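Long-range contact in delta toxin (Clostridium perfringens, PDB 2YGT), which is a haemolytic beta-pore-forming toxin of the aerolysin family, probably damaging host cells by inserting an oligomeric beta-barrel pore into their membranes: residues Y83-M94 and L248-W259. Residues are numbered along the deposited sequence; the frame is centred on the assembly and turned at random.
Sequences YRGVMRWPIKYM and LKREINSYHIAW
Lys249 and Met94 exchange both backbone hydrogen bonds, and their side chains lie against each other, CB to CB 3.7 Å; the amine of Lys249 goes on to a salt bridge with Asp96. Arg250 lies side by side with Tyr93, the two pointing the same way, its CG 4.1 Å from Tyr93 CE1. At Glu251 the pairing slips by one residue: its N–H bonds to Lys92 O, while Ile91 CG2 packs 3.8 Å from its carboxylate carbon CD. Ile252 CG2 touches Arg88 CB; the Arg88 guanidinium forms a salt bridge with Asp270. Asn253 bonds to Trp89 through both backbone groups, and its side-chain amide stands perpendicular to the Trp89 indole. Trp89 CG sits between its own N and carbonyl carbon (chi1 66°), which turns the indole toward the neighbouring strand, Trp89 CD1 3.3 Å from Asn253 O; Trp89 NE1 and Asn253 OD1 both bond to Asn267. Tyr255 pairs with Met87, its CB 3.9 Å from Trp89 NE1. One face of the His256 imidazole receives Val86 CG2 in a CH-pi contact, 3.7 Å from the centroid, while Arg84 NE gives His256 ND1 a weak hydrogen bond (3.3 Å). Ala258 CB lies over one face of the Arg84 guanidinium, toward its rim, and Trp259 CD1 meets the edge of the Tyr83 ring. The whole is an antiparallel strand pair with a classic beta bulge, Ile91 and Lys92 opposite Glu251, within the long twisted sheet of this aerolysin-family toxin.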
# COMPACT_ATOMS: atom_id res chain seq x y z
N TYR A 83 -32.05 14.40 13.36
CA TYR A 83 -31.58 13.79 14.60
C TYR A 83 -30.65 12.60 14.37
O TYR A 83 -30.12 12.03 15.32
CB TYR A 83 -32.77 13.35 15.46
CG TYR A 83 -33.68 14.50 15.85
CD1 TYR A 83 -34.68 14.93 15.00
CD2 TYR A 83 -33.53 15.15 17.07
CE1 TYR A 83 -35.52 15.98 15.35
CE2 TYR A 83 -34.36 16.20 17.43
CZ TYR A 83 -35.35 16.61 16.56
OH TYR A 83 -36.18 17.65 16.91
N ARG A 84 -30.45 12.24 13.10
CA ARG A 84 -29.57 11.13 12.77
C ARG A 84 -28.69 11.42 11.56
O ARG A 84 -29.19 11.63 10.46
CB ARG A 84 -30.38 9.84 12.55
CG ARG A 84 -29.51 8.62 12.31
CD ARG A 84 -30.07 7.40 13.01
NE ARG A 84 -29.02 6.40 13.24
CZ ARG A 84 -29.09 5.46 14.18
NH1 ARG A 84 -30.14 5.39 14.98
NH2 ARG A 84 -28.09 4.60 14.32
N GLY A 85 -27.38 11.41 11.78
CA GLY A 85 -26.42 11.68 10.73
C GLY A 85 -25.50 10.51 10.46
O GLY A 85 -25.25 9.68 11.34
N VAL A 86 -24.98 10.43 9.24
CA VAL A 86 -24.13 9.32 8.84
C VAL A 86 -22.84 9.81 8.20
O VAL A 86 -22.85 10.68 7.33
CB VAL A 86 -24.84 8.39 7.84
CG1 VAL A 86 -23.92 7.24 7.43
CG2 VAL A 86 -26.15 7.86 8.42
N MET A 87 -21.72 9.24 8.64
CA MET A 87 -20.44 9.49 7.99
C MET A 87 -19.88 8.17 7.48
O MET A 87 -19.43 7.33 8.26
CB MET A 87 -19.45 10.13 8.96
CG MET A 87 -18.04 10.22 8.41
SD MET A 87 -16.81 10.71 9.64
CE MET A 87 -15.29 10.29 8.80
N ARG A 88 -19.91 7.99 6.16
CA ARG A 88 -19.31 6.81 5.55
C ARG A 88 -17.81 7.01 5.41
O ARG A 88 -17.35 8.06 4.95
CB ARG A 88 -19.98 6.52 4.20
CG ARG A 88 -21.44 6.14 4.35
CD ARG A 88 -22.16 6.01 3.01
NE ARG A 88 -21.66 4.89 2.22
CZ ARG A 88 -22.38 4.25 1.31
NH1 ARG A 88 -23.64 4.60 1.08
NH2 ARG A 88 -21.84 3.25 0.62
N TRP A 89 -17.04 6.01 5.83
CA TRP A 89 -15.59 6.14 5.90
C TRP A 89 -14.88 4.81 5.62
O TRP A 89 -15.47 3.74 5.79
CB TRP A 89 -15.18 6.69 7.28
CG TRP A 89 -15.49 5.75 8.41
CD1 TRP A 89 -16.72 5.42 8.89
CD2 TRP A 89 -14.54 5.02 9.20
NE1 TRP A 89 -16.60 4.53 9.93
CE2 TRP A 89 -15.28 4.26 10.14
CE3 TRP A 89 -13.15 4.92 9.20
CZ2 TRP A 89 -14.66 3.42 11.07
CZ3 TRP A 89 -12.54 4.09 10.13
CH2 TRP A 89 -13.30 3.35 11.05
N PRO A 90 -13.61 4.87 5.19
CA PRO A 90 -12.85 3.66 4.86
C PRO A 90 -12.17 3.08 6.10
O PRO A 90 -11.09 3.53 6.47
CB PRO A 90 -11.76 4.17 3.90
CG PRO A 90 -11.89 5.70 3.89
CD PRO A 90 -12.78 6.07 5.03
N ILE A 91 -12.80 2.11 6.74
CA ILE A 91 -12.17 1.46 7.88
C ILE A 91 -10.92 0.68 7.45
O ILE A 91 -9.94 0.60 8.19
CB ILE A 91 -13.14 0.53 8.63
CG1 ILE A 91 -12.47 -0.03 9.89
CG2 ILE A 91 -13.61 -0.60 7.71
CD1 ILE A 91 -13.45 -0.66 10.86
N LYS A 92 -10.95 0.12 6.23
CA LYS A 92 -9.85 -0.73 5.78
C LYS A 92 -9.51 -0.60 4.29
O LYS A 92 -10.39 -0.56 3.43
CB LYS A 92 -10.15 -2.20 6.11
CG LYS A 92 -8.91 -3.08 6.09
CD LYS A 92 -9.25 -4.54 5.83
CE LYS A 92 -10.08 -5.12 6.95
NZ LYS A 92 -10.07 -6.61 6.90
N TYR A 93 -8.21 -0.54 4.01
CA TYR A 93 -7.69 -0.60 2.65
C TYR A 93 -6.89 -1.89 2.52
O TYR A 93 -6.13 -2.25 3.42
CB TYR A 93 -6.76 0.57 2.37
CG TYR A 93 -7.39 1.94 2.35
CD1 TYR A 93 -8.02 2.42 1.20
CD2 TYR A 93 -7.34 2.77 3.46
CE1 TYR A 93 -8.58 3.68 1.17
CE2 TYR A 93 -7.90 4.03 3.44
CZ TYR A 93 -8.51 4.48 2.29
OH TYR A 93 -9.07 5.73 2.27
N MET A 94 -7.03 -2.58 1.39
CA MET A 94 -6.28 -3.81 1.17
C MET A 94 -5.58 -3.81 -0.18
O MET A 94 -6.16 -3.41 -1.19
CB MET A 94 -7.20 -5.03 1.28
CG MET A 94 -8.02 -5.08 2.56
SD MET A 94 -9.18 -6.46 2.61
CE MET A 94 -8.06 -7.86 2.63
N LEU A 248 -6.74 -3.82 -5.52
CA LEU A 248 -7.01 -2.76 -4.57
C LEU A 248 -8.39 -3.00 -3.98
O LEU A 248 -9.35 -3.21 -4.72
CB LEU A 248 -6.96 -1.39 -5.25
CG LEU A 248 -5.80 -1.13 -6.20
CD1 LEU A 248 -5.96 0.23 -6.85
CD2 LEU A 248 -4.46 -1.23 -5.49
N LYS A 249 -8.48 -2.98 -2.65
CA LYS A 249 -9.76 -3.19 -1.99
C LYS A 249 -9.98 -2.14 -0.91
O LYS A 249 -9.05 -1.78 -0.19
CB LYS A 249 -9.82 -4.58 -1.35
CG LYS A 249 -9.26 -5.69 -2.22
CD LYS A 249 -9.15 -6.99 -1.44
CE LYS A 249 -8.30 -8.01 -2.17
NZ LYS A 249 -8.18 -9.27 -1.39
N ARG A 250 -11.21 -1.65 -0.82
CA ARG A 250 -11.57 -0.68 0.20
C ARG A 250 -12.85 -1.12 0.89
O ARG A 250 -13.84 -1.44 0.24
CB ARG A 250 -11.76 0.70 -0.43
CG ARG A 250 -12.13 1.80 0.57
CD ARG A 250 -12.51 3.08 -0.15
NE ARG A 250 -13.74 2.90 -0.93
CZ ARG A 250 -14.06 3.62 -2.00
NH1 ARG A 250 -13.24 4.56 -2.44
NH2 ARG A 250 -15.20 3.39 -2.64
N GLU A 251 -12.83 -1.17 2.22
CA GLU A 251 -14.04 -1.43 2.98
C GLU A 251 -14.58 -0.13 3.56
O GLU A 251 -13.85 0.62 4.20
CB GLU A 251 -13.81 -2.45 4.09
CG GLU A 251 -15.08 -2.77 4.87
CD GLU A 251 -14.85 -3.76 5.99
OE1 GLU A 251 -13.79 -4.41 6.01
OE2 GLU A 251 -15.75 -3.87 6.86
N ILE A 252 -15.86 0.13 3.32
CA ILE A 252 -16.51 1.32 3.84
C ILE A 252 -17.41 0.96 5.01
O ILE A 252 -18.14 -0.03 4.95
CB ILE A 252 -17.37 2.01 2.77
CG1 ILE A 252 -16.50 2.52 1.62
CG2 ILE A 252 -18.17 3.16 3.37
CD1 ILE A 252 -15.99 3.92 1.83
N ASN A 253 -17.35 1.75 6.08
CA ASN A 253 -18.28 1.60 7.19
C ASN A 253 -19.13 2.85 7.35
O ASN A 253 -18.79 3.92 6.84
CB ASN A 253 -17.52 1.30 8.49
CG ASN A 253 -17.06 -0.14 8.57
OD1 ASN A 253 -16.50 -0.57 9.58
ND2 ASN A 253 -17.30 -0.90 7.51
N SER A 254 -20.25 2.72 8.05
CA SER A 254 -21.14 3.85 8.29
C SER A 254 -21.14 4.21 9.77
O SER A 254 -21.66 3.45 10.60
CB SER A 254 -22.56 3.53 7.83
OG SER A 254 -22.62 3.33 6.42
N TYR A 255 -20.55 5.35 10.10
CA TYR A 255 -20.55 5.85 11.46
C TYR A 255 -21.78 6.74 11.67
O TYR A 255 -21.88 7.83 11.10
CB TYR A 255 -19.27 6.63 11.75
CG TYR A 255 -19.21 7.23 13.15
CD1 TYR A 255 -18.93 6.43 14.25
CD2 TYR A 255 -19.45 8.58 13.35
CE1 TYR A 255 -18.88 6.98 15.52
CE2 TYR A 255 -19.40 9.13 14.62
CZ TYR A 255 -19.12 8.33 15.70
OH TYR A 255 -19.07 8.87 16.96
N HIS A 256 -22.73 6.25 12.46
CA HIS A 256 -23.97 6.97 12.73
C HIS A 256 -23.89 7.75 14.03
O HIS A 256 -23.42 7.23 15.04
CB HIS A 256 -25.14 5.99 12.83
CG HIS A 256 -25.51 5.34 11.53
ND1 HIS A 256 -26.78 5.41 11.00
CD2 HIS A 256 -24.78 4.60 10.66
CE1 HIS A 256 -26.82 4.75 9.86
NE2 HIS A 256 -25.62 4.25 9.63
N ILE A 257 -24.36 8.99 14.00
CA ILE A 257 -24.67 9.71 15.23
C ILE A 257 -26.17 9.96 15.31
O ILE A 257 -26.79 10.38 14.34
CB ILE A 257 -23.89 11.04 15.37
CG1 ILE A 257 -24.16 11.95 14.17
CG2 ILE A 257 -22.40 10.78 15.54
CD1 ILE A 257 -23.57 13.34 14.32
N ALA A 258 -26.75 9.67 16.47
CA ALA A 258 -28.18 9.83 16.67
C ALA A 258 -28.44 10.59 17.97
O ALA A 258 -27.85 10.27 19.01
CB ALA A 258 -28.88 8.48 16.70
N TRP A 259 -29.31 11.58 17.91
CA TRP A 259 -29.59 12.43 19.06
C TRP A 259 -30.77 11.92 19.88
O TRP A 259 -31.88 11.79 19.37
CB TRP A 259 -29.85 13.87 18.62
CG TRP A 259 -30.15 14.79 19.76
CD1 TRP A 259 -31.38 15.07 20.28
CD2 TRP A 259 -29.21 15.56 20.52
NE1 TRP A 259 -31.26 15.96 21.32
CE2 TRP A 259 -29.94 16.28 21.49
CE3 TRP A 259 -27.82 15.71 20.47
CZ2 TRP A 259 -29.32 17.13 22.40
CZ3 TRP A 259 -27.21 16.56 21.38
CH2 TRP A 259 -27.96 17.26 22.34